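Local coordinates for protein anthranilate-CoA ligase (Stigmatella aurantiaca, PDB 4WV3) that belongs to the ANL superfamily, pairing a large AMP-binding-enzyme region with a smaller C-terminal domain, at residues L204-L215 / T254-N265; Y270-F279 / L301-T309. One frame throughout, in Å; residues are numbered along the deposited sequence.

Contact 1: residues L204-L215 / T254-N265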
loop_
_atom_site.group_PDB
_atom_site.type_symbol
_atom_site.label_atom_id
_atom_site.label_comp_id
_atom_site.label_asym_id
_atom_site.label_seq_id
_atom_site.Cartn_x
_atom_site.Cartn_y
_atom_site.Cartn_z
ATOM N N LEU A 204 -11.219 -10.307 -6.155
ATOM C CA LEU A 204 -10.463 -11.204 -5.291
ATOM C C LEU A 204 -11.320 -12.386 -4.854
ATOM O O LEU A 204 -10.842 -13.517 -4.776
ATOM C CB LEU A 204 -9.931 -10.459 -4.066
ATOM C CG LEU A 204 -9.076 -11.304 -3.121
ATOM C CD1 LEU A 204 -7.848 -11.835 -3.845
ATOM C CD2 LEU A 204 -8.676 -10.509 -1.890
ATOM N N GLY A 205 -12.590 -12.116 -4.572
ATOM C CA GLY A 205 -13.517 -13.158 -4.174
ATOM C C GLY A 205 -13.483 -13.445 -2.686
ATOM O O GLY A 205 -13.617 -14.595 -2.267
ATOM N N LEU A 206 -13.298 -12.398 -1.886
ATOM C CA LEU A 206 -13.309 -12.534 -0.433
ATOM C C LEU A 206 -14.660 -13.022 0.071
ATOM O O LEU A 206 -15.707 -12.559 -0.381
ATOM C CB LEU A 206 -12.957 -11.208 0.242
ATOM C CG LEU A 206 -11.477 -10.940 0.507
ATOM C CD1 LEU A 206 -11.304 -9.653 1.294
ATOM C CD2 LEU A 206 -10.851 -12.111 1.247
ATOM N N ARG A 207 -14.627 -13.958 1.012
ATOM C CA ARG A 207 -15.846 -14.504 1.596
ATOM C C ARG A 207 -15.741 -14.590 3.117
ATOM O O ARG A 207 -14.681 -14.340 3.689
ATOM C CB ARG A 207 -16.165 -15.872 0.986
ATOM C CG ARG A 207 -14.998 -16.844 0.983
ATOM C CD ARG A 207 -15.071 -17.784 -0.212
ATOM N NE ARG A 207 -13.993 -18.768 -0.205
ATOM C CZ ARG A 207 -13.682 -19.543 -1.239
ATOM N NH1 ARG A 207 -14.365 -19.446 -2.373
ATOM N NH2 ARG A 207 -12.686 -20.413 -1.144
ATOM N N GLU A 208 -16.848 -14.944 3.761
ATOM C CA GLU A 208 -16.932 -14.959 5.220
ATOM C C GLU A 208 -15.984 -15.974 5.865
ATOM O O GLU A 208 -15.506 -15.768 6.983
ATOM C CB GLU A 208 -18.381 -15.212 5.657
ATOM C CG GLU A 208 -18.615 -15.184 7.160
ATOM C CD GLU A 208 -18.538 -16.563 7.788
ATOM O OE1 GLU A 208 -18.605 -17.561 7.041
ATOM O OE2 GLU A 208 -18.409 -16.647 9.028
ATOM N N SER A 209 -15.703 -17.061 5.154
ATOM C CA SER A 209 -14.837 -18.113 5.676
ATOM C C SER A 209 -13.354 -17.758 5.571
ATOM O O SER A 209 -12.502 -18.462 6.112
ATOM C CB SER A 209 -15.109 -19.435 4.955
ATOM O OG SER A 209 -14.900 -19.303 3.560
ATOM N N ASP A 210 -13.050 -16.667 4.875
ATOM C CA ASP A 210 -11.665 -16.251 4.669
ATOM C C ASP A 210 -11.040 -15.609 5.903
ATOM O O ASP A 210 -11.736 -15.207 6.837
ATOM C CB ASP A 210 -11.561 -15.285 3.485
ATOM C CG ASP A 210 -11.504 -16.000 2.150
ATOM O OD1 ASP A 210 -10.880 -17.080 2.076
ATOM O OD2 ASP A 210 -12.081 -15.478 1.174
ATOM N N ARG A 211 -9.714 -15.524 5.892
ATOM C CA ARG A 211 -8.961 -14.834 6.930
ATOM C C ARG A 211 -7.755 -14.154 6.296
ATOM O O ARG A 211 -6.874 -14.818 5.753
ATOM C CB ARG A 211 -8.509 -15.809 8.013
ATOM C CG ARG A 211 -7.589 -15.194 9.056
ATOM C CD ARG A 211 -7.343 -16.165 10.196
ATOM N NE ARG A 211 -8.592 -16.555 10.842
ATOM C CZ ARG A 211 -8.688 -17.482 11.788
ATOM N NH1 ARG A 211 -7.605 -18.126 12.202
ATOM N NH2 ARG A 211 -9.868 -17.769 12.319
ATOM N N THR A 212 -7.724 -12.827 6.359
ATOM C CA THR A 212 -6.686 -12.059 5.682
ATOM C C THR A 212 -5.467 -11.796 6.559
ATOM O O THR A 212 -5.562 -11.744 7.785
ATOM C CB THR A 212 -7.223 -10.704 5.179
ATOM O OG1 THR A 212 -7.740 -9.954 6.286
ATOM C CG2 THR A 212 -8.320 -10.912 4.147
ATOM N N PHE A 213 -4.320 -11.635 5.909
ATOM C CA PHE A 213 -3.096 -11.220 6.580
ATOM C C PHE A 213 -2.211 -10.454 5.607
ATOM O O PHE A 213 -1.733 -11.007 4.618
ATOM C CB PHE A 213 -2.345 -12.422 7.156
ATOM C CG PHE A 213 -0.956 -12.096 7.633
ATOM C CD1 PHE A 213 -0.737 -11.042 8.505
ATOM C CD2 PHE A 213 0.129 -12.851 7.215
ATOM C CE1 PHE A 213 0.540 -10.739 8.944
ATOM C CE2 PHE A 213 1.408 -12.555 7.653
ATOM C CZ PHE A 213 1.614 -11.498 8.519
ATOM N N ALA A 214 -2.006 -9.173 5.893
ATOM C CA ALA A 214 -1.183 -8.326 5.043
ATOM C C ALA A 214 0.073 -7.881 5.772
ATOM O O ALA A 214 0.012 -7.443 6.921
ATOM C CB ALA A 214 -1.971 -7.117 4.578
ATOM N N LEU A 215 1.214 -7.999 5.102
ATOM C CA LEU A 215 2.454 -7.460 5.634
ATOM C C LEU A 215 2.383 -5.940 5.550
ATOM O O LEU A 215 2.999 -5.232 6.346
ATOM C CB LEU A 215 3.656 -7.990 4.852
ATOM C CG LEU A 215 5.032 -7.589 5.385
ATOM C CD1 LEU A 215 5.147 -7.939 6.859
ATOM C CD2 LEU A 215 6.136 -8.257 4.584
ATOM N N THR A 254 3.860 -16.199 11.309
ATOM C CA THR A 254 2.539 -15.651 11.591
ATOM C C THR A 254 1.500 -16.372 10.738
ATOM O O THR A 254 0.401 -16.680 11.205
ATOM C CB THR A 254 2.491 -14.133 11.322
ATOM O OG1 THR A 254 3.388 -13.462 12.215
ATOM C CG2 THR A 254 1.086 -13.590 11.530
ATOM N N ILE A 255 1.865 -16.650 9.491
ATOM C CA ILE A 255 1.018 -17.420 8.587
ATOM C C ILE A 255 0.767 -18.820 9.144
ATOM O O ILE A 255 -0.342 -19.347 9.051
ATOM C CB ILE A 255 1.650 -17.524 7.181
ATOM C CG1 ILE A 255 1.824 -16.130 6.572
ATOM C CG2 ILE A 255 0.804 -18.402 6.268
ATOM C CD1 ILE A 255 2.401 -16.140 5.172
ATOM N N SER A 256 1.799 -19.413 9.735
ATOM C CA SER A 256 1.681 -20.746 10.315
ATOM C C SER A 256 0.810 -20.749 11.568
ATOM O O SER A 256 -0.036 -21.627 11.743
ATOM C CB SER A 256 3.063 -21.317 10.641
ATOM O OG SER A 256 3.797 -21.581 9.459
ATOM N N ARG A 257 1.016 -19.764 12.434
ATOM C CA ARG A 257 0.307 -19.712 13.709
ATOM C C ARG A 257 -1.174 -19.369 13.563
ATOM O O ARG A 257 -2.036 -20.096 14.055
ATOM C CB ARG A 257 0.982 -18.725 14.666
ATOM C CG ARG A 257 0.231 -18.539 15.977
ATOM C CD ARG A 257 1.013 -17.682 16.959
ATOM N NE ARG A 257 2.240 -18.339 17.402
ATOM C CZ ARG A 257 2.315 -19.150 18.453
ATOM N NH1 ARG A 257 1.232 -19.410 19.172
ATOM N NH2 ARG A 257 3.475 -19.702 18.784
ATOM N N PHE A 258 -1.465 -18.262 12.886
ATOM C CA PHE A 258 -2.836 -17.764 12.801
ATOM C C PHE A 258 -3.614 -18.326 11.615
ATOM O O PHE A 258 -4.831 -18.162 11.533
ATOM C CB PHE A 258 -2.848 -16.236 12.780
ATOM C CG PHE A 258 -2.315 -15.614 14.037
ATOM C CD1 PHE A 258 -3.124 -15.478 15.154
ATOM C CD2 PHE A 258 -1.006 -15.170 14.107
ATOM C CE1 PHE A 258 -2.637 -14.907 16.314
ATOM C CE2 PHE A 258 -0.513 -14.598 15.265
ATOM C CZ PHE A 258 -1.329 -14.468 16.369
ATOM N N LYS A 259 -2.902 -18.984 10.705
ATOM C CA LYS A 259 -3.518 -19.677 9.572
ATOM C C LYS A 259 -4.477 -18.823 8.739
ATOM O O LYS A 259 -5.667 -19.127 8.663
ATOM C CB LYS A 259 -4.244 -20.935 10.060
ATOM C CG LYS A 259 -3.330 -21.988 10.663
ATOM C CD LYS A 259 -4.126 -23.049 11.409
ATOM C CE LYS A 259 -3.241 -24.213 11.823
ATOM N NZ LYS A 259 -2.023 -23.758 12.549
ATOM N N PRO A 260 -3.966 -17.754 8.106
ATOM C CA PRO A 260 -4.834 -16.959 7.233
ATOM C C PRO A 260 -5.007 -17.643 5.881
ATOM O O PRO A 260 -4.203 -18.505 5.527
ATOM C CB PRO A 260 -4.051 -15.659 7.066
ATOM C CG PRO A 260 -2.630 -16.078 7.168
ATOM C CD PRO A 260 -2.600 -17.203 8.169
ATOM N N THR A 261 -6.044 -17.267 5.140
ATOM C CA THR A 261 -6.297 -17.863 3.833
ATOM C C THR A 261 -5.861 -16.934 2.706
ATOM O O THR A 261 -5.652 -17.370 1.574
ATOM C CB THR A 261 -7.783 -18.222 3.654
ATOM O OG1 THR A 261 -8.586 -17.049 3.830
ATOM C CG2 THR A 261 -8.199 -19.271 4.675
ATOM N N ILE A 262 -5.726 -15.651 3.027
ATOM C CA ILE A 262 -5.306 -14.648 2.056
ATOM C C ILE A 262 -4.074 -13.909 2.571
ATOM O O ILE A 262 -4.037 -13.480 3.724
ATOM C CB ILE A 262 -6.426 -13.624 1.784
ATOM C CG1 ILE A 262 -7.751 -14.335 1.488
ATOM C CG2 ILE A 262 -6.041 -12.701 0.636
ATOM C CD1 ILE A 262 -7.729 -15.180 0.232
ATOM N N PHE A 263 -3.068 -13.762 1.716
ATOM C CA PHE A 263 -1.829 -13.100 2.109
ATOM C C PHE A 263 -1.470 -11.953 1.169
ATOM O O PHE A 263 -1.357 -12.143 -0.041
ATOM C CB PHE A 263 -0.682 -14.111 2.179
ATOM C CG PHE A 263 0.632 -13.512 2.596
ATOM C CD1 PHE A 263 0.752 -12.848 3.805
ATOM C CD2 PHE A 263 1.750 -13.626 1.785
ATOM C CE1 PHE A 263 1.960 -12.298 4.194
ATOM C CE2 PHE A 263 2.961 -13.081 2.170
ATOM C CZ PHE A 263 3.066 -12.416 3.375
ATOM N N TYR A 264 -1.292 -10.763 1.736
ATOM C CA TYR A 264 -0.911 -9.589 0.957
ATOM C C TYR A 264 0.549 -9.232 1.218
ATOM O O TYR A 264 1.020 -9.301 2.355
ATOM C CB TYR A 264 -1.783 -8.384 1.318
ATOM C CG TYR A 264 -3.274 -8.589 1.168
ATOM C CD1 TYR A 264 -4.001 -9.284 2.128
ATOM C CD2 TYR A 264 -3.961 -8.057 0.085
ATOM C CE1 TYR A 264 -5.364 -9.464 1.999
ATOM C CE2 TYR A 264 -5.324 -8.232 -0.052
ATOM C CZ TYR A 264 -6.021 -8.934 0.908
ATOM O OH TYR A 264 -7.380 -9.108 0.777
ATOM N N ASN A 265 1.255 -8.838 0.164
ATOM C CA ASN A 265 2.646 -8.417 0.286
ATOM C C ASN A 265 3.106 -7.675 -0.964
ATOM O O ASN A 265 2.362 -7.557 -1.936
ATOM C CB ASN A 265 3.553 -9.624 0.550
ATOM C CG ASN A 265 4.845 -9.243 1.251
ATOM O OD1 ASN A 265 5.254 -8.083 1.233
ATOM N ND2 ASN A 265 5.494 -10.222 1.870
#
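R211 to A214 and I262 to N265 form parallel strands; the axes of strands 211-214 and 262-265 approach to 4.6 Å and diverge by 17°. Three bridges set the register, T212 with I262, F213 with F263 and A214 with Y264; in the hydrogen-bond ladder F213 N donates to I262 O, Y264 N to F213 O and L215 N to Y264 O. R211 O takes two donors, T261 N in its carbonyl plane at 2.7 Å and I262 N tilted from it.

T261 links strand and turn: with chi1 at 57° its OG1 lies between backbone N and carbonyl carbon, where it accepts from R211 N at 2.8 Å and donates to D210 OD1 at 2.9 Å. D210 OD2 takes R207 N within the turn and forms a salt bridge with R288. The R211 chain, bent at chi3, brings NH1 to F258 O at 2.9 Å, within its guanidinium plane. T254 CG2 makes a CH-pi contact over one face of the F213 ring, while I255 CG1 touches that ring's edge. F213 CD2 meets F263 CD1 at 3.5 Å, the rings oblique at 32°, and F213 CB packs on P260 CB. On the face of T212 and A214, L204 CD2 meets Y264 OH.

The pair lies inside the mixed sheet of the AMP-binding fold, between strands 237-239 and 289-292; helix 248-258 makes the beta-alpha-beta crossover from 237-239 to 262-265.

Contact 2: residues Y270-F279 / L301-T309; sequences YAAALALKDF and LWYAWKEAT
W305 lays its indole between two aromatic rings, Y270 over one face and F279 over the opposite one, forming an aromatic cluster where helix 267-274 and the turn after it pack on helix 299-309 of the AMP-binding fold. Y270 stands edge-to-face, its plane at 80° to that of the six-membered ring of W305 and the centroids 4.9 Å apart; its CD1-CE1 side follows the indole from CE3 and CZ3 to CE2 and CZ2. F279 makes an offset edge-to-face pair, with planes at 62° and centroids 5.1 Å apart, and brings CE1 and CZ to CZ3 and CH2 of W305. With CG anti to the backbone N, the indole of W305 is swung toward helix 267-274, where A273 CB meets its edge.

The axes of helix segments 270-274 and 301-309 are 10.5 Å apart at closest approach and cross at 46°. L274 supplies a knob into the hole formed by L301, A304, W305 and A308. Its two methyls divide the work: CD1 lies 3.7 Å from A304 CB and also meets L301 CD2, whereas CD2 touches W305 CE3 and covers the centre of the F279 ring. A271 CB extends the apolar seam to L301 CD1 at 3.9 Å.

Y270 also packs on strands 289-292 and 313-318, and its OH is hydrogen-bonded to V291 O. At the far end T309 OG1 lies at the F279 ring edge and bonds back to W305 O at 3.1 Å, in the carbonyl plane and on a lone pair.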
loop_
_atom_site.group_PDB
_atom_site.type_symbol
_atom_site.label_atom_id
_atom_site.label_comp_id
_atom_site.label_asym_id
_atom_site.label_seq_id
_atom_site.Cartn_x
_atom_site.Cartn_y
_atom_site.Cartn_z
ATOM N N TYR A 270 7.958 -10.765 -1.157
ATOM C CA TYR A 270 7.913 -12.119 -1.696
ATOM C C TYR A 270 9.316 -12.618 -2.030
ATOM O O TYR A 270 9.628 -13.793 -1.840
ATOM C CB TYR A 270 7.025 -12.182 -2.940
ATOM C CG TYR A 270 5.541 -12.122 -2.651
ATOM C CD1 TYR A 270 4.883 -13.202 -2.074
ATOM C CD2 TYR A 270 4.796 -10.995 -2.970
ATOM C CE1 TYR A 270 3.526 -13.157 -1.813
ATOM C CE2 TYR A 270 3.437 -10.940 -2.713
ATOM C CZ TYR A 270 2.807 -12.023 -2.135
ATOM O OH TYR A 270 1.456 -11.971 -1.877
ATOM N N ALA A 271 10.156 -11.714 -2.524
ATOM C CA ALA A 271 11.530 -12.056 -2.877
ATOM C C ALA A 271 12.367 -12.336 -1.633
ATOM O O ALA A 271 13.191 -13.250 -1.621
ATOM C CB ALA A 271 12.159 -10.944 -3.702
ATOM N N ALA A 272 12.148 -11.541 -0.589
ATOM C CA ALA A 272 12.858 -11.716 0.673
ATOM C C ALA A 272 12.497 -13.045 1.332
ATOM O O ALA A 272 13.344 -13.693 1.947
ATOM C CB ALA A 272 12.561 -10.558 1.613
ATOM N N ALA A 273 11.236 -13.443 1.202
ATOM C CA ALA A 273 10.764 -14.694 1.783
ATOM C C ALA A 273 11.364 -15.896 1.060
ATOM O O ALA A 273 11.800 -16.858 1.693
ATOM C CB ALA A 273 9.244 -14.755 1.751
ATOM N N LEU A 274 11.387 -15.832 -0.267
ATOM C CA LEU A 274 11.937 -16.913 -1.079
ATOM C C LEU A 274 13.459 -16.980 -0.979
ATOM O O LEU A 274 14.064 -18.002 -1.305
ATOM C CB LEU A 274 11.509 -16.761 -2.540
ATOM C CG LEU A 274 10.016 -16.941 -2.820
ATOM C CD1 LEU A 274 9.695 -16.593 -4.264
ATOM C CD2 LEU A 274 9.574 -18.360 -2.496
ATOM N N ALA A 275 14.072 -15.891 -0.526
ATOM C CA ALA A 275 15.520 -15.850 -0.349
ATOM C C ALA A 275 15.944 -16.671 0.866
ATOM O O ALA A 275 17.103 -17.068 0.980
ATOM C CB ALA A 275 16.001 -14.412 -0.215
ATOM N N LEU A 276 14.999 -16.915 1.768
ATOM C CA LEU A 276 15.263 -17.717 2.956
ATOM C C LEU A 276 15.622 -19.149 2.574
ATOM O O LEU A 276 14.936 -19.776 1.765
ATOM C CB LEU A 276 14.049 -17.714 3.886
ATOM C CG LEU A 276 13.611 -16.354 4.432
ATOM C CD1 LEU A 276 12.330 -16.487 5.238
ATOM C CD2 LEU A 276 14.715 -15.739 5.275
ATOM N N LYS A 277 16.702 -19.660 3.155
ATOM C CA LYS A 277 17.161 -21.013 2.862
ATOM C C LYS A 277 16.177 -22.049 3.399
ATOM O O LYS A 277 16.129 -23.181 2.917
ATOM C CB LYS A 277 18.549 -21.248 3.459
ATOM C CG LYS A 277 18.578 -21.221 4.977
ATOM C CD LYS A 277 19.993 -21.338 5.508
ATOM C CE LYS A 277 20.011 -21.305 7.027
ATOM N NZ LYS A 277 21.397 -21.229 7.564
ATOM N N ASP A 278 15.391 -21.651 4.395
ATOM C CA ASP A 278 14.421 -22.543 5.015
ATOM C C ASP A 278 12.998 -22.027 4.821
ATOM O O ASP A 278 12.193 -22.035 5.753
ATOM C CB ASP A 278 14.725 -22.700 6.506
ATOM C CG ASP A 278 14.756 -21.373 7.239
ATOM O OD1 ASP A 278 14.907 -20.327 6.572
ATOM O OD2 ASP A 278 14.633 -21.377 8.481
ATOM N N PHE A 279 12.698 -21.582 3.606
ATOM C CA PHE A 279 11.384 -21.036 3.287
ATOM C C PHE A 279 10.275 -22.070 3.454
ATOM O O PHE A 279 9.218 -21.777 4.012
ATOM C CB PHE A 279 11.368 -20.484 1.859
ATOM C CG PHE A 279 9.994 -20.142 1.358
ATOM C CD1 PHE A 279 9.384 -18.956 1.727
ATOM C CD2 PHE A 279 9.311 -21.009 0.520
ATOM C CE1 PHE A 279 8.119 -18.640 1.270
ATOM C CE2 PHE A 279 8.046 -20.699 0.061
ATOM C CZ PHE A 279 7.450 -19.513 0.436
ATOM N N LEU A 301 9.116 -14.128 -10.079
ATOM C CA LEU A 301 8.689 -14.247 -8.690
ATOM C C LEU A 301 7.350 -14.964 -8.573
ATOM O O LEU A 301 7.112 -15.694 -7.609
ATOM C CB LEU A 301 8.611 -12.871 -8.024
ATOM C CG LEU A 301 9.892 -12.390 -7.343
ATOM C CD1 LEU A 301 9.665 -11.050 -6.660
ATOM C CD2 LEU A 301 10.383 -13.427 -6.343
ATOM N N TRP A 302 6.477 -14.754 -9.554
ATOM C CA TRP A 302 5.173 -15.406 -9.556
ATOM C C TRP A 302 5.335 -16.915 -9.682
ATOM O O TRP A 302 4.652 -17.678 -9.001
ATOM C CB TRP A 302 4.291 -14.875 -10.689
ATOM C CG TRP A 302 2.871 -15.361 -10.607
ATOM C CD1 TRP A 302 1.815 -14.716 -10.030
ATOM C CD2 TRP A 302 2.355 -16.602 -11.110
ATOM N NE1 TRP A 302 0.676 -15.474 -10.145
ATOM C CE2 TRP A 302 0.980 -16.637 -10.803
ATOM C CE3 TRP A 302 2.921 -17.685 -11.789
ATOM C CZ2 TRP A 302 0.164 -17.712 -11.152
ATOM C CZ3 TRP A 302 2.109 -18.752 -12.135
ATOM C CH2 TRP A 302 0.746 -18.758 -11.816
ATOM N N TYR A 303 6.243 -17.341 -10.555
ATOM C CA TYR A 303 6.495 -18.764 -10.752
ATOM C C TYR A 303 7.234 -19.375 -9.565
ATOM O O TYR A 303 6.925 -20.488 -9.141
ATOM C CB TYR A 303 7.274 -19.011 -12.046
ATOM C CG TYR A 303 6.460 -18.794 -13.303
ATOM C CD1 TYR A 303 5.353 -19.584 -13.580
ATOM C CD2 TYR A 303 6.807 -17.808 -14.216
ATOM C CE1 TYR A 303 4.607 -19.390 -14.727
ATOM C CE2 TYR A 303 6.067 -17.606 -15.365
ATOM C CZ TYR A 303 4.968 -18.400 -15.616
ATOM O OH TYR A 303 4.231 -18.202 -16.761
ATOM N N ALA A 304 8.206 -18.643 -9.029
ATOM C CA ALA A 304 8.994 -19.124 -7.899
ATOM C C ALA A 304 8.121 -19.359 -6.671
ATOM O O ALA A 304 8.362 -20.281 -5.894
ATOM C CB ALA A 304 10.117 -18.149 -7.577
ATOM N N TRP A 305 7.103 -18.522 -6.505
ATOM C CA TRP A 305 6.170 -18.667 -5.397
ATOM C C TRP A 305 5.169 -19.778 -5.697
ATOM O O TRP A 305 4.778 -20.533 -4.808
ATOM C CB TRP A 305 5.439 -17.348 -5.144
ATOM C CG TRP A 305 4.635 -17.334 -3.880
ATOM C CD1 TRP A 305 3.311 -17.633 -3.746
ATOM C CD2 TRP A 305 5.105 -17.003 -2.567
ATOM N NE1 TRP A 305 2.927 -17.508 -2.433
ATOM C CE2 TRP A 305 4.010 -17.123 -1.689
ATOM C CE3 TRP A 305 6.346 -16.618 -2.050
ATOM C CZ2 TRP A 305 4.118 -16.873 -0.322
ATOM C CZ3 TRP A 305 6.451 -16.368 -0.694
ATOM C CH2 TRP A 305 5.345 -16.497 0.155
ATOM N N LYS A 306 4.768 -19.876 -6.961
ATOM C CA LYS A 306 3.806 -20.883 -7.395
ATOM C C LYS A 306 4.392 -22.289 -7.308
ATOM O O LYS A 306 3.681 -23.251 -7.025
ATOM C CB LYS A 306 3.348 -20.597 -8.826
ATOM C CG LYS A 306 2.353 -21.601 -9.384
ATOM C CD LYS A 306 1.069 -21.614 -8.573
ATOM C CE LYS A 306 0.054 -22.577 -9.161
ATOM N NZ LYS A 306 -1.215 -22.585 -8.380
ATOM N N GLU A 307 5.677 -22.372 -7.537
ATOM C CA GLU A 307 6.397 -23.592 -7.570
ATOM C C GLU A 307 6.800 -24.058 -6.175
ATOM O O GLU A 307 7.023 -25.199 -5.968
ATOM C CB GLU A 307 7.554 -23.485 -8.583
ATOM C CG GLU A 307 7.175 -24.007 -9.962
ATOM C CD GLU A 307 7.680 -23.221 -11.182
ATOM O OE1 GLU A 307 8.851 -22.949 -11.320
ATOM O OE2 GLU A 307 6.885 -22.934 -12.054
ATOM N N ALA A 308 6.822 -23.155 -5.220
ATOM C CA ALA A 308 7.231 -23.432 -3.848
ATOM C C ALA A 308 6.035 -23.566 -2.915
ATOM O O ALA A 308 6.130 -24.185 -1.855
ATOM C CB ALA A 308 8.172 -22.349 -3.345
ATOM N N THR A 309 4.907 -22.986 -3.311
ATOM C CA THR A 309 3.732 -22.964 -2.451
ATOM C C THR A 309 2.533 -23.631 -3.117
ATOM O O THR A 309 1.706 -24.253 -2.447
ATOM C CB THR A 309 3.361 -21.517 -2.061
ATOM O OG1 THR A 309 4.553 -20.776 -1.772
ATOM C CG2 THR A 309 2.455 -21.507 -0.841
#

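Contacts 1 and 2 follow one another in the chain: strand 262-265 of the first leads into helix 267-274 of the second. Both are largely buried, but contact 1 lies nearer the chain centre, about 16 Å between centres against 21 Å, and buries 838 Å² against 455 Å². Contact 1, inside the mixed sheet, combines a parallel strand ladder and polar bonds with apolar packing on both sheet faces; contact 2 joins two helices and a turn beside that sheet by apolar and aromatic packing. Their centres are about 17 Å apart, yet Y270 CE2 lies 3.5 Å from N265 CB. Strand 289-292 touches both, in contact 1 through residues such as F263 and Y264, in contact 2 through Y270 and W305.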